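Local coordinates for Pre-mRNA splicing helicase-like protein (Chaetomium thermophilum, PDB 4RVQ) that is the spliceosomal helicase Brr2, whose noncanonical PWI domain probably supports protein-protein or protein-RNA contacts in pre-mRNA splicing, at residues 14-19 with 93-98; 21-26 with 82-87; 39-44 with 73-78; 112-115 with 121-124. All coordinates share one frame; numbering follows the deposited sequence. Where two conformers were deposited one is given.

Interactions 1 and 2 lie near the centre of this all-helical domain, and interaction 2 is nested in the chain loop that interaction 1 closes. They touch each other, W23 packing against the 14-19 loop, and both are apolar with no direct hydrogen bond across the contact. Interaction 3 sits at the surface beyond interaction 2, where a lysine reaches a helix end and two waters join it to an aspartate. Interaction 4, again apolar and buried, packs on helix 89-99, which carries one side of interaction 1: W94 meets M114, and R97 forms a salt bridge with E113. Interactions 3 and 4 fall on opposite sides of the domain, their centres about 27 Å apart.

Interaction 1: 14-19 with 93-98; sequences VHAREI and VWLTRL. With EDO (1,2-ethanediol), chain F; EDO (1,2-ethanediol), chain G.
I19 and L95 mark the closest backbone approach, their CA atoms 6.2 Å apart, where the loop 14-19, with a 3-10 turn at 16-18, passes helix 89-99. L95 presses CD1 onto A16, reaching CA and CB of that alanine at 3.6 Å each. The I19 side chain crosses that of L95 at about a right angle. Its CG2 branch, set anti to the backbone N (chi1 -56° for CG1), packs on CB of L95 at 3.9 Å and also lies beside OG1 of T96. That hydroxyl is hydrogen-bonded to V92 O within its own helix, so it meets I19 merely as a neighbour. L95 also reaches I122 on helix 120-127. Bonds within the loop, H15 N to E18 OE2 (2.9 Å) and R17 N to H15 ND1 (3.0 Å, 170°), help to hold its shape. Residues 14-19 and 93-98 thus meet through aliphatic groups alone, while the loop's polar backbone is served partly from within and partly by K91, which donates to V14 O, and E125, which accepts from A16 N.

Interaction 2: 21-26 with 82-87; sequences AYWLQR and VQKLIE
L85, W23 and L24 bury the most surface where helix 23-29 meets helix 79-87. L85 sets its CD2 methyl against both of the others. With CG beside the backbone N (chi1 -64°), this methyl comes to 3.6 Å from CD1 of L24 and to 3.9 Å from CZ3 of W23, while CD1 of L85 stays 3.9 Å from CD1 of L24. The two leucine side chains meet at about a right angle. W23 and L85, by contrast, run antiparallel alongside one another, the methyl reaching the six-membered ring from an oblique direction. The backbones are well separated here, CA of L24 and CA of L85 standing 8.7 Å apart, and it is the ends of the side chains that bridge the gap. This is helix-to-helix packing in the core of the PWI-like domain: W23 and L24 both also touch V92 on helix 89-99, and L24 reaches T42 and L46 on helix 35-50, so that residues from four helices converge on one apolar cluster. Toward the outside, K84 contributes the aliphatic part of its chain. Extended beyond CG, it lays CE near the plane of the indole at its edge, 4.1 Å from CZ2 of W23. K84 also touches N12, in the loop that leads to helix 23-29, while W23 is also met by V14 of that loop.

Interaction 3: 39-44 with 73-78; sequences HDKTTS and LFDYEH
K41 runs extended from CG beside its backbone N (chi1 -67°) and then bends at its last torsion (chi4 -65°), which turns NZ onto the backbone oxygen of L73. The bond from K41 NZ to L73 O is 2.8 Å long and lies in the carbonyl plane, with a C=O...N angle of 152°. The L73 side chain lies beside the lysine but points the other way, setting CD1 3.8 Å from CB of S44 and 4.1 Å from CG of K41. D75 OD2 stands 4.4 Å from K41 NZ, beyond a salt bridge, and two waters span the distance, one of them weakly bound to the lysine. Y32 is linked to both residues, its OH hydrogen-bonded to D75 OD2 and its ring in a cation-pi contact with K41. A methionine in place of K41 would probably leave L73 O without this donor and D75 without its nearby positive charge. The lysine thus meets the C-terminal end of helix 63-73, closed by a Schellman motif with D75 as C-prime residue, the chain turning through a type I' beta turn, F74 to E77.

Interaction 4: 112-115 with 121-124; sequences REMA and WILD
M114 on helix 104-116 fills the angle between I122 and L123 of helix 120-127, and its side chain can be followed outward atom by atom. CB, the first atom, is a loose neighbour of L123 CD1 at 4.2 Å. CG turns instead to W94 of helix 89-99, which it packs against. SD then comes to 3.9 Å from CD2 of L123. The chain is extended as far as the sulfur and bends there (chi3 72°), and this bend points the terminal methyl at I122 and L123. CE ends between two branched side chains, 3.8 Å from CD2 of L123 and equally far from CG2 of I122. The methionine crosses I122 at about a right angle. Cutting L123 back to an alanine would probably open a gap beside SD and CE of M114, leaving the end of that chain less firmly placed, with I122 and W94 still touching it. Within 112-115 and 121-124 the nearest CA atoms are those of M114 and L123, 7.9 Å apart. No hydrogen bond spans these segments; the sulfur and methyl groups meet through dispersion and burial alone, so the pairing of the two helices here depends on how well their shapes match.

Interaction 1: 14-19 with 93-98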
loop_
_atom_site.group_PDB
_atom_site.type_symbol
_atom_site.label_atom_id
_atom_site.label_comp_id
_atom_site.label_asym_id
_atom_site.label_seq_id
_atom_site.Cartn_x
_atom_site.Cartn_y
_atom_site.Cartn_z
ATOM N N VAL A 14 -2.311 0.939 -9.376
ATOM C CA VAL A 14 -0.856 0.772 -9.257
ATOM C C VAL A 14 -0.574 -0.682 -9.540
ATOM O O VAL A 14 -1.150 -1.580 -8.919
ATOM C CB VAL A 14 -0.334 1.189 -7.860
ATOM C CG1 VAL A 14 -1.021 0.526 -6.724
ATOM C CG2 VAL A 14 1.165 0.973 -7.793
ATOM N N HIS A 15 0.281 -0.929 -10.517
ATOM C CA HIS A 15 0.622 -2.295 -10.881
ATOM C C HIS A 15 1.563 -2.892 -9.817
ATOM O O HIS A 15 2.382 -2.189 -9.239
ATOM C CB HIS A 15 1.292 -2.357 -12.258
ATOM C CG HIS A 15 1.443 -3.744 -12.766
ATOM N ND1 HIS A 15 2.562 -4.517 -12.528
ATOM C CD2 HIS A 15 0.609 -4.491 -13.528
ATOM C CE1 HIS A 15 2.396 -5.687 -13.116
ATOM N NE2 HIS A 15 1.219 -5.696 -13.725
ATOM N N ALA A 16 1.473 -4.201 -9.605
ATOM C CA ALA A 16 2.316 -4.860 -8.616
ATOM C C ALA A 16 3.809 -4.533 -8.815
ATOM O O ALA A 16 4.541 -4.385 -7.842
ATOM C CB ALA A 16 2.101 -6.358 -8.658
ATOM N N ARG A 17 4.280 -4.471 -10.054
ATOM C CA ARG A 17 5.711 -4.232 -10.283
ATOM C C ARG A 17 6.156 -2.843 -9.843
ATOM O O ARG A 17 7.365 -2.608 -9.710
ATOM C CB ARG A 17 6.075 -4.465 -11.743
ATOM C CG ARG A 17 5.604 -3.410 -12.711
ATOM C CD ARG A 17 5.854 -3.871 -14.160
ATOM N NE ARG A 17 7.245 -3.717 -14.523
ATOM C CZ ARG A 17 7.852 -4.179 -15.612
ATOM N NH1 ARG A 17 7.246 -4.937 -16.546
ATOM N NH2 ARG A 17 9.131 -3.884 -15.719
ATOM N N GLU A 18 5.214 -1.934 -9.636
ATOM C CA GLU A 18 5.547 -0.580 -9.215
ATOM C C GLU A 18 5.880 -0.519 -7.731
ATOM O O GLU A 18 6.510 0.433 -7.296
ATOM C CB GLU A 18 4.411 0.387 -9.528
ATOM C CG GLU A 18 4.083 0.464 -10.986
ATOM C CD GLU A 18 3.075 1.542 -11.266
ATOM O OE1 GLU A 18 3.440 2.740 -11.117
ATOM O OE2 GLU A 18 1.897 1.232 -11.615
ATOM N N ILE A 19 5.413 -1.468 -6.943
ATOM C CA ILE A 19 5.516 -1.377 -5.490
ATOM C C ILE A 19 6.836 -1.949 -5.007
ATOM O O ILE A 19 6.917 -3.086 -4.578
ATOM C CB ILE A 19 4.283 -1.961 -4.786
ATOM C CG1 ILE A 19 3.009 -1.243 -5.313
ATOM C CG2 ILE A 19 4.403 -1.782 -3.262
ATOM C CD1 ILE A 19 1.732 -1.638 -4.676
ATOM N N VAL A 93 0.476 -3.592 1.497
ATOM C CA VAL A 93 1.012 -4.274 2.659
ATOM C C VAL A 93 1.909 -5.431 2.210
ATOM O O VAL A 93 3.054 -5.576 2.666
ATOM C CB VAL A 93 -0.138 -4.783 3.569
ATOM C CG1 VAL A 93 0.379 -5.715 4.597
ATOM C CG2 VAL A 93 -0.886 -3.610 4.230
ATOM N N TRP A 94 1.374 -6.319 1.375
ATOM C CA TRP A 94 2.086 -7.520 1.031
ATOM C C TRP A 94 3.261 -7.285 0.120
ATOM O O TRP A 94 4.314 -7.920 0.276
ATOM C CB TRP A 94 1.128 -8.571 0.457
ATOM C CG TRP A 94 0.257 -9.154 1.532
ATOM C CD1 TRP A 94 -1.039 -8.865 1.810
ATOM C CD2 TRP A 94 0.642 -10.151 2.458
ATOM N NE1 TRP A 94 -1.477 -9.613 2.843
ATOM C CE2 TRP A 94 -0.469 -10.420 3.281
ATOM C CE3 TRP A 94 1.822 -10.860 2.676
ATOM C CZ2 TRP A 94 -0.423 -11.353 4.290
ATOM C CZ3 TRP A 94 1.866 -11.796 3.690
ATOM C CH2 TRP A 94 0.761 -12.021 4.505
ATOM N N LEU A 95 3.116 -6.456 -0.903
ATOM C CA LEU A 95 4.206 -6.219 -1.811
ATOM C C LEU A 95 5.336 -5.409 -1.195
ATOM O O LEU A 95 6.495 -5.594 -1.576
ATOM C CB LEU A 95 3.747 -5.602 -3.117
ATOM C CG LEU A 95 2.824 -6.464 -3.971
ATOM C CD1 LEU A 95 2.249 -5.684 -5.113
ATOM C CD2 LEU A 95 3.531 -7.740 -4.399
ATOM N N THR A 96 5.029 -4.514 -0.253
ATOM C CA THR A 96 6.089 -3.826 0.472
ATOM C C THR A 96 6.909 -4.861 1.261
ATOM O O THR A 96 8.143 -4.853 1.262
ATOM C CB THR A 96 5.538 -2.734 1.380
ATOM O OG1 THR A 96 4.888 -1.748 0.565
ATOM C CG2 THR A 96 6.628 -2.078 2.173
ATOM N N ARG A 97 6.220 -5.741 1.987
ATOM C CA ARG A 97 6.883 -6.768 2.743
ATOM C C ARG A 97 7.713 -7.668 1.823
ATOM O O ARG A 97 8.880 -7.981 2.112
ATOM C CB ARG A 97 5.873 -7.592 3.538
ATOM C CG ARG A 97 6.540 -8.538 4.497
ATOM C CD ARG A 97 5.527 -9.384 5.291
ATOM N NE ARG A 97 6.230 -10.456 5.977
ATOM C CZ ARG A 97 5.684 -11.598 6.365
ATOM N NH1 ARG A 97 4.397 -11.782 6.232
ATOM N NH2 ARG A 97 6.435 -12.556 6.882
ATOM N N LEU A 98 7.123 -8.117 0.741
ATOM C CA LEU A 98 7.827 -9.005 -0.186
ATOM C C LEU A 98 9.046 -8.323 -0.786
ATOM O O LEU A 98 10.129 -8.934 -0.898
ATOM C CB LEU A 98 6.869 -9.535 -1.258
ATOM C CG LEU A 98 7.439 -10.554 -2.247
ATOM C CD1 LEU A 98 8.008 -11.766 -1.557
ATOM C CD2 LEU A 98 6.363 -10.944 -3.238
HETATM C C1 EDO F . 1.652 -8.897 5.957
HETATM O O1 EDO F . 2.465 -9.683 6.798
HETATM C C2 EDO F . 0.305 -8.667 6.620
HETATM O O2 EDO F . 0.534 -7.829 7.761
HETATM C C1 EDO G . -4.405 -7.823 5.093
HETATM O O1 EDO G . -3.664 -9.052 5.100
HETATM C C2 EDO G . -3.639 -6.807 4.254
HETATM O O2 EDO G . -4.529 -5.813 3.739
#

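Interaction 2: 21-26 with 82-87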
loop_
_atom_site.group_PDB
_atom_site.type_symbol
_atom_site.label_atom_id
_atom_site.label_comp_id
_atom_site.label_asym_id
_atom_site.label_seq_id
_atom_site.Cartn_x
_atom_site.Cartn_y
_atom_site.Cartn_z
ATOM N N ALA A 21 10.313 -1.532 -2.473
ATOM C CA ALA A 21 10.454 -1.439 -1.031
ATOM C C ALA A 21 10.150 -0.054 -0.466
ATOM O O ALA A 21 9.817 0.036 0.726
ATOM C CB ALA A 21 11.880 -1.813 -0.653
ATOM N N TYR A 22 10.268 0.999 -1.281
ATOM C CA TYR A 22 10.083 2.371 -0.834
ATOM C C TYR A 22 8.881 3.052 -1.504
ATOM O O TYR A 22 8.721 4.252 -1.330
ATOM C CB TYR A 22 11.355 3.183 -1.101
ATOM C CG TYR A 22 12.553 2.672 -0.356
ATOM C CD1 TYR A 22 12.812 3.085 0.922
ATOM C CD2 TYR A 22 13.425 1.758 -0.931
ATOM C CE1 TYR A 22 13.931 2.633 1.618
ATOM C CE2 TYR A 22 14.540 1.301 -0.282
ATOM C CZ TYR A 22 14.789 1.713 1.000
ATOM O OH TYR A 22 15.885 1.295 1.711
ATOM N N TRP A 23 8.039 2.323 -2.235
ATOM C CA TRP A 23 6.936 2.963 -2.939
ATOM C C TRP A 23 6.037 3.733 -1.989
ATOM O O TRP A 23 5.686 4.882 -2.245
ATOM C CB TRP A 23 6.143 1.875 -3.684
ATOM C CG TRP A 23 4.942 2.416 -4.475
ATOM C CD1 TRP A 23 4.957 2.839 -5.783
ATOM C CD2 TRP A 23 3.616 2.645 -3.992
ATOM N NE1 TRP A 23 3.706 3.278 -6.149
ATOM C CE2 TRP A 23 2.868 3.189 -5.062
ATOM C CE3 TRP A 23 2.977 2.436 -2.779
ATOM C CZ2 TRP A 23 1.514 3.502 -4.948
ATOM C CZ3 TRP A 23 1.614 2.763 -2.667
ATOM C CH2 TRP A 23 0.921 3.292 -3.739
ATOM N N LEU A 24 5.647 3.096 -0.886
ATOM C CA LEU A 24 4.732 3.745 0.051
ATOM C C LEU A 24 5.375 4.993 0.639
ATOM O O LEU A 24 4.759 6.068 0.726
ATOM C CB LEU A 24 4.292 2.773 1.126
ATOM C CG LEU A 24 3.402 3.369 2.216
ATOM C CD1 LEU A 24 2.123 3.983 1.647
ATOM C CD2 LEU A 24 3.097 2.347 3.270
ATOM N N GLN A 25 6.632 4.859 1.100
ATOM C CA GLN A 25 7.351 5.978 1.669
ATOM C C GLN A 25 7.428 7.131 0.685
ATOM O O GLN A 25 7.319 8.303 1.074
ATOM C CB GLN A 25 8.726 5.513 2.130
ATOM C CG GLN A 25 9.435 6.595 2.902
ATOM C CD GLN A 25 10.710 6.140 3.579
ATOM O OE1 GLN A 25 10.915 4.955 3.801
ATOM N NE2 GLN A 25 11.547 7.087 3.921
ATOM N N ARG A 26 7.636 6.843 -0.606
ATOM C CA ARG A 26 7.677 7.910 -1.612
ATOM C C ARG A 26 6.342 8.569 -1.790
ATOM O O ARG A 26 6.284 9.786 -1.962
ATOM C CB ARG A 26 8.125 7.452 -2.988
ATOM C CG ARG A 26 9.551 7.146 -3.093
ATOM C CD ARG A 26 10.006 7.031 -4.561
ATOM N NE ARG A 26 9.238 6.058 -5.338
ATOM C CZ ARG A 26 9.392 4.737 -5.276
ATOM N NH1 ARG A 26 10.312 4.187 -4.497
ATOM N NH2 ARG A 26 8.615 3.948 -6.002
ATOM N N VAL A 82 -5.232 8.812 0.957
ATOM C CA VAL A 82 -5.807 7.874 1.904
ATOM C C VAL A 82 -6.623 6.781 1.178
ATOM O O VAL A 82 -6.432 5.581 1.401
ATOM C CB VAL A 82 -6.702 8.606 2.915
ATOM C CG1 VAL A 82 -7.472 7.610 3.742
ATOM C CG2 VAL A 82 -5.864 9.498 3.812
ATOM N N GLN A 83 -7.538 7.190 0.296
ATOM C CA GLN A 83 -8.409 6.205 -0.414
ATOM C C GLN A 83 -7.583 5.342 -1.330
ATOM O O GLN A 83 -7.854 4.170 -1.444
ATOM C CB GLN A 83 -9.605 6.763 -1.270
ATOM C CG GLN A 83 -10.506 5.626 -2.086
ATOM C CD GLN A 83 -11.821 6.179 -2.802
ATOM O OE1 GLN A 83 -12.082 7.386 -2.717
ATOM N NE2 GLN A 83 -12.628 5.293 -3.567
ATOM N N LYS A 84 -6.594 5.914 -2.012
ATOM C CA LYS A 84 -5.745 5.096 -2.878
ATOM C C LYS A 84 -5.077 3.961 -2.092
ATOM O O LYS A 84 -4.985 2.823 -2.553
ATOM C CB LYS A 84 -4.685 5.966 -3.555
ATOM C CG LYS A 84 -3.733 5.215 -4.448
ATOM C CD LYS A 84 -2.875 6.136 -5.285
ATOM C CE LYS A 84 -1.931 5.443 -6.187
ATOM N NZ LYS A 84 -0.992 6.456 -6.742
ATOM N N LEU A 85 -4.585 4.289 -0.898
ATOM C CA LEU A 85 -3.932 3.281 -0.089
ATOM C C LEU A 85 -4.915 2.201 0.373
ATOM O O LEU A 85 -4.656 1.016 0.330
ATOM C CB LEU A 85 -3.229 3.930 1.111
ATOM C CG LEU A 85 -2.083 4.882 0.722
ATOM C CD1 LEU A 85 -1.457 5.438 2.000
ATOM C CD2 LEU A 85 -1.031 4.225 -0.171
ATOM N N ILE A 86 -6.104 2.644 0.802
ATOM C CA ILE A 86 -7.110 1.691 1.253
ATOM C C ILE A 86 -7.591 0.777 0.116
ATOM O O ILE A 86 -7.701 -0.435 0.279
ATOM C CB ILE A 86 -8.300 2.418 1.900
ATOM C CG1 ILE A 86 -7.826 3.127 3.166
ATOM C CG2 ILE A 86 -9.409 1.448 2.215
ATOM C CD1 ILE A 86 -8.907 3.968 3.833
ATOM N N GLU A 87 -7.841 1.340 -1.060
ATOM C CA GLU A 87 -8.263 0.545 -2.214
ATOM C C GLU A 87 -7.227 -0.523 -2.559
ATOM O O GLU A 87 -7.570 -1.579 -3.069
ATOM C CB GLU A 87 -8.488 1.437 -3.432
ATOM C CG GLU A 87 -9.671 2.427 -3.315
ATOM C CD GLU A 87 -11.025 1.784 -3.404
ATOM O OE1 GLU A 87 -11.114 0.558 -3.521
ATOM O OE2 GLU A 87 -12.024 2.558 -3.342
#

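Interaction 3: 39-44 with 73-78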
loop_
_atom_site.group_PDB
_atom_site.type_symbol
_atom_site.label_atom_id
_atom_site.label_comp_id
_atom_site.label_asym_id
_atom_site.label_seq_id
_atom_site.Cartn_x
_atom_site.Cartn_y
_atom_site.Cartn_z
ATOM N N HIS A 39 9.031 8.482 7.391
ATOM C CA HIS A 39 9.296 7.104 7.734
ATOM C C HIS A 39 8.337 6.632 8.849
ATOM O O HIS A 39 7.804 5.521 8.779
ATOM C CB HIS A 39 10.746 6.872 8.120
ATOM C CG HIS A 39 11.030 5.416 8.305
ATOM N ND1 HIS A 39 10.896 4.765 9.513
ATOM C CD2 HIS A 39 11.296 4.445 7.396
ATOM C CE1 HIS A 39 11.132 3.475 9.357
ATOM N NE2 HIS A 39 11.392 3.255 8.084
ATOM N N ASP A 40 8.132 7.468 9.879
ATOM C CA ASP A 40 7.146 7.129 10.896
ATOM C C ASP A 40 5.797 6.826 10.266
ATOM O O ASP A 40 5.136 5.851 10.636
ATOM C CB ASP A 40 6.928 8.306 11.843
ATOM C CG ASP A 40 7.990 8.472 12.921
ATOM O OD1 ASP A 40 8.887 7.618 13.062
ATOM O OD2 ASP A 40 7.900 9.507 13.614
ATOM N N LYS A 41 5.360 7.689 9.341
ATOM C CA LYS A 41 4.047 7.533 8.756
ATOM C C LYS A 41 3.971 6.282 7.877
ATOM O O LYS A 41 2.908 5.678 7.760
ATOM C CB LYS A 41 3.633 8.795 8.018
ATOM C CG LYS A 41 3.406 9.993 8.966
ATOM C CD LYS A 41 2.655 11.173 8.387
ATOM C CE LYS A 41 2.476 12.318 9.333
ATOM N NZ LYS A 41 1.607 12.009 10.512
ATOM N N THR A 42 5.079 5.888 7.253
ATOM C CA THR A 42 5.126 4.665 6.472
ATOM C C THR A 42 4.898 3.458 7.383
ATOM O O THR A 42 4.082 2.591 7.088
ATOM C CB THR A 42 6.454 4.552 5.716
ATOM O OG1 THR A 42 6.618 5.672 4.850
ATOM C CG2 THR A 42 6.555 3.302 4.902
ATOM N N THR A 43 5.642 3.399 8.475
ATOM C CA THR A 43 5.480 2.320 9.436
ATOM C C THR A 43 4.047 2.235 9.960
ATOM O O THR A 43 3.441 1.155 9.995
ATOM C CB THR A 43 6.473 2.512 10.610
ATOM O OG1 THR A 43 7.794 2.506 10.082
ATOM C CG2 THR A 43 6.333 1.411 11.630
ATOM N N SER A 44 3.516 3.391 10.331
ATOM C CA SER A 44 2.151 3.422 10.850
ATOM C C SER A 44 1.119 3.039 9.788
ATOM O O SER A 44 0.181 2.279 10.061
ATOM C CB SER A 44 1.815 4.788 11.393
ATOM O OG SER A 44 2.635 5.088 12.497
ATOM N N LEU A 73 -3.747 9.927 10.442
ATOM C CA LEU A 73 -2.325 9.857 10.166
ATOM C C LEU A 73 -1.920 10.925 9.161
ATOM O O LEU A 73 -0.803 11.466 9.216
ATOM C CB LEU A 73 -1.976 8.467 9.640
ATOM C CG LEU A 73 -0.492 8.191 9.410
ATOM C CD1 LEU A 73 0.265 8.169 10.783
ATOM C CD2 LEU A 73 -0.296 6.857 8.689
ATOM N N PHE A 74 -2.822 11.231 8.237
ATOM C CA PHE A 74 -2.604 12.205 7.177
ATOM C C PHE A 74 -3.218 13.574 7.541
ATOM O O PHE A 74 -3.486 14.384 6.651
ATOM C CB PHE A 74 -3.122 11.656 5.840
ATOM C CG PHE A 74 -2.197 10.619 5.230
ATOM C CD1 PHE A 74 -2.318 9.264 5.548
ATOM C CD2 PHE A 74 -1.188 11.001 4.351
ATOM C CE1 PHE A 74 -1.434 8.339 5.000
ATOM C CE2 PHE A 74 -0.324 10.078 3.796
ATOM C CZ PHE A 74 -0.446 8.759 4.118
ATOM N N ASP A 75 -3.420 13.826 8.839
ATOM C CA ASP A 75 -3.802 15.174 9.288
ATOM C C ASP A 75 -5.105 15.686 8.662
ATOM O O ASP A 75 -5.310 16.908 8.506
ATOM C CB ASP A 75 -2.657 16.156 9.050
ATOM C CG ASP A 75 -1.431 15.789 9.839
ATOM O OD1 ASP A 75 -1.570 15.492 11.047
ATOM O OD2 ASP A 75 -0.317 15.803 9.274
ATOM N N TYR A 76 -5.999 14.749 8.366
ATOM C CA TYR A 76 -7.359 15.058 7.877
ATOM C C TYR A 76 -7.304 15.782 6.547
ATOM O O TYR A 76 -8.286 16.435 6.147
ATOM C CB TYR A 76 -8.150 15.822 8.948
ATOM C CG TYR A 76 -8.151 15.130 10.289
ATOM C CD1 TYR A 76 -8.738 13.899 10.439
ATOM C CD2 TYR A 76 -7.482 15.669 11.381
ATOM C CE1 TYR A 76 -8.710 13.232 11.614
ATOM C CE2 TYR A 76 -7.458 15.010 12.580
ATOM C CZ TYR A 76 -8.056 13.787 12.697
ATOM O OH TYR A 76 -8.071 13.120 13.891
ATOM N N GLU A 77 -6.212 15.572 5.822
ATOM C CA GLU A 77 -6.092 16.069 4.490
ATOM C C GLU A 77 -5.592 14.930 3.588
ATOM O O GLU A 77 -5.430 13.803 3.998
ATOM C CB GLU A 77 -5.158 17.266 4.434
ATOM C CG GLU A 77 -5.764 18.485 5.127
ATOM C CD GLU A 77 -4.774 19.575 5.409
ATOM O OE1 GLU A 77 -3.579 19.404 5.103
ATOM O OE2 GLU A 77 -5.204 20.606 5.942
ATOM N N HIS A 78 -5.408 15.238 2.320
ATOM C CA HIS A 78 -4.828 14.230 1.444
ATOM C C HIS A 78 -5.802 13.013 1.341
ATOM O O HIS A 78 -5.328 11.878 1.279
ATOM C CB HIS A 78 -3.419 13.772 1.975
ATOM C CG HIS A 78 -2.572 14.890 2.525
ATOM N ND1 HIS A 78 -2.140 15.940 1.749
ATOM C CD2 HIS A 78 -2.138 15.159 3.785
ATOM C CE1 HIS A 78 -1.460 16.796 2.491
ATOM N NE2 HIS A 78 -1.441 16.344 3.733
HETATM O O HOH W 1 1.392 14.750 11.276
HETATM O O HOH W 2 -0.780 12.779 12.244
#

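Interaction 4: 112-115 with 121-124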
loop_
_atom_site.group_PDB
_atom_site.type_symbol
_atom_site.label_atom_id
_atom_site.label_comp_id
_atom_site.label_asym_id
_atom_site.label_seq_id
_atom_site.Cartn_x
_atom_site.Cartn_y
_atom_site.Cartn_z
ATOM N N ARG A 112 3.715 -17.922 0.103
ATOM C CA ARG A 112 2.734 -18.892 0.563
ATOM C C ARG A 112 1.623 -18.198 1.339
ATOM O O ARG A 112 0.431 -18.523 1.140
ATOM C CB ARG A 112 3.381 -19.946 1.441
ATOM C CG ARG A 112 4.321 -20.867 0.751
ATOM C CD ARG A 112 4.827 -21.872 1.759
ATOM N NE ARG A 112 5.573 -22.933 1.152
ATOM C CZ ARG A 112 5.381 -24.226 1.393
ATOM N NH1 ARG A 112 4.482 -24.643 2.293
ATOM N NH2 ARG A 112 6.133 -25.099 0.767
ATOM N N GLU A 113 1.979 -17.251 2.208
ATOM C CA GLU A 113 0.956 -16.541 2.970
ATOM C C GLU A 113 0.029 -15.752 2.064
ATOM O O GLU A 113 -1.196 -15.758 2.279
ATOM C CB GLU A 113 1.599 -15.618 4.020
ATOM C CG GLU A 113 2.274 -16.387 5.160
ATOM C CD GLU A 113 2.950 -15.493 6.205
ATOM O OE1 GLU A 113 3.023 -14.265 6.036
ATOM O OE2 GLU A 113 3.439 -16.046 7.237
ATOM N N MET A 114 0.571 -15.100 1.056
ATOM C CA MET A 114 -0.264 -14.396 0.108
ATOM C C MET A 114 -1.238 -15.339 -0.565
ATOM O O MET A 114 -2.417 -15.020 -0.696
ATOM C CB MET A 114 0.608 -13.680 -0.917
ATOM C CG MET A 114 1.325 -12.446 -0.369
ATOM S SD MET A 114 2.457 -11.636 -1.486
ATOM C CE MET A 114 1.300 -10.918 -2.592
ATOM N N ALA A 115 -0.778 -16.501 -1.032
ATOM C CA ALA A 115 -1.671 -17.465 -1.672
ATOM C C ALA A 115 -2.771 -17.861 -0.673
ATOM O O ALA A 115 -3.937 -17.995 -1.055
ATOM C CB ALA A 115 -0.896 -18.709 -2.135
ATOM N N TRP A 121 -3.826 -13.553 -7.338
ATOM C CA TRP A 121 -3.944 -12.554 -8.382
ATOM C C TRP A 121 -2.816 -11.526 -8.341
ATOM O O TRP A 121 -2.361 -11.059 -9.366
ATOM C CB TRP A 121 -5.314 -11.865 -8.330
ATOM C CG TRP A 121 -5.559 -10.890 -7.251
ATOM C CD1 TRP A 121 -6.079 -11.131 -5.979
ATOM C CD2 TRP A 121 -5.322 -9.480 -7.319
ATOM N NE1 TRP A 121 -6.140 -9.952 -5.272
ATOM C CE2 TRP A 121 -5.708 -8.920 -6.069
ATOM C CE3 TRP A 121 -4.858 -8.639 -8.327
ATOM C CZ2 TRP A 121 -5.627 -7.559 -5.814
ATOM C CZ3 TRP A 121 -4.781 -7.307 -8.070
ATOM C CH2 TRP A 121 -5.171 -6.779 -6.819
ATOM N N ILE A 122 -2.361 -11.188 -7.134
ATOM C CA ILE A 122 -1.273 -10.226 -6.985
ATOM C C ILE A 122 0.056 -10.833 -7.417
ATOM O O ILE A 122 0.835 -10.186 -8.122
ATOM C CB ILE A 122 -1.188 -9.678 -5.553
ATOM C CG1 ILE A 122 -2.511 -8.987 -5.180
ATOM C CG2 ILE A 122 0.006 -8.749 -5.419
ATOM C CD1 ILE A 122 -2.503 -8.408 -3.765
ATOM N N LEU A 123 0.304 -12.061 -7.027
ATOM C CA LEU A 123 1.496 -12.761 -7.457
ATOM C C LEU A 123 1.528 -12.960 -8.967
ATOM O O LEU A 123 2.582 -12.853 -9.585
ATOM C CB LEU A 123 1.641 -14.085 -6.729
ATOM C CG LEU A 123 1.871 -13.935 -5.233
ATOM C CD1 LEU A 123 1.809 -15.306 -4.548
ATOM C CD2 LEU A 123 3.203 -13.205 -4.928
ATOM N N ASP A 124 0.363 -13.252 -9.578
ATOM C CA ASP A 124 0.303 -13.360 -11.023
ATOM C C ASP A 124 0.655 -12.047 -11.677
ATOM O O ASP A 124 1.363 -12.003 -12.691
ATOM C CB ASP A 124 -1.100 -13.754 -11.466
ATOM C CG ASP A 124 -1.419 -15.213 -11.253
ATOM O OD1 ASP A 124 -0.536 -16.037 -10.992
ATOM O OD2 ASP A 124 -2.613 -15.568 -11.396
#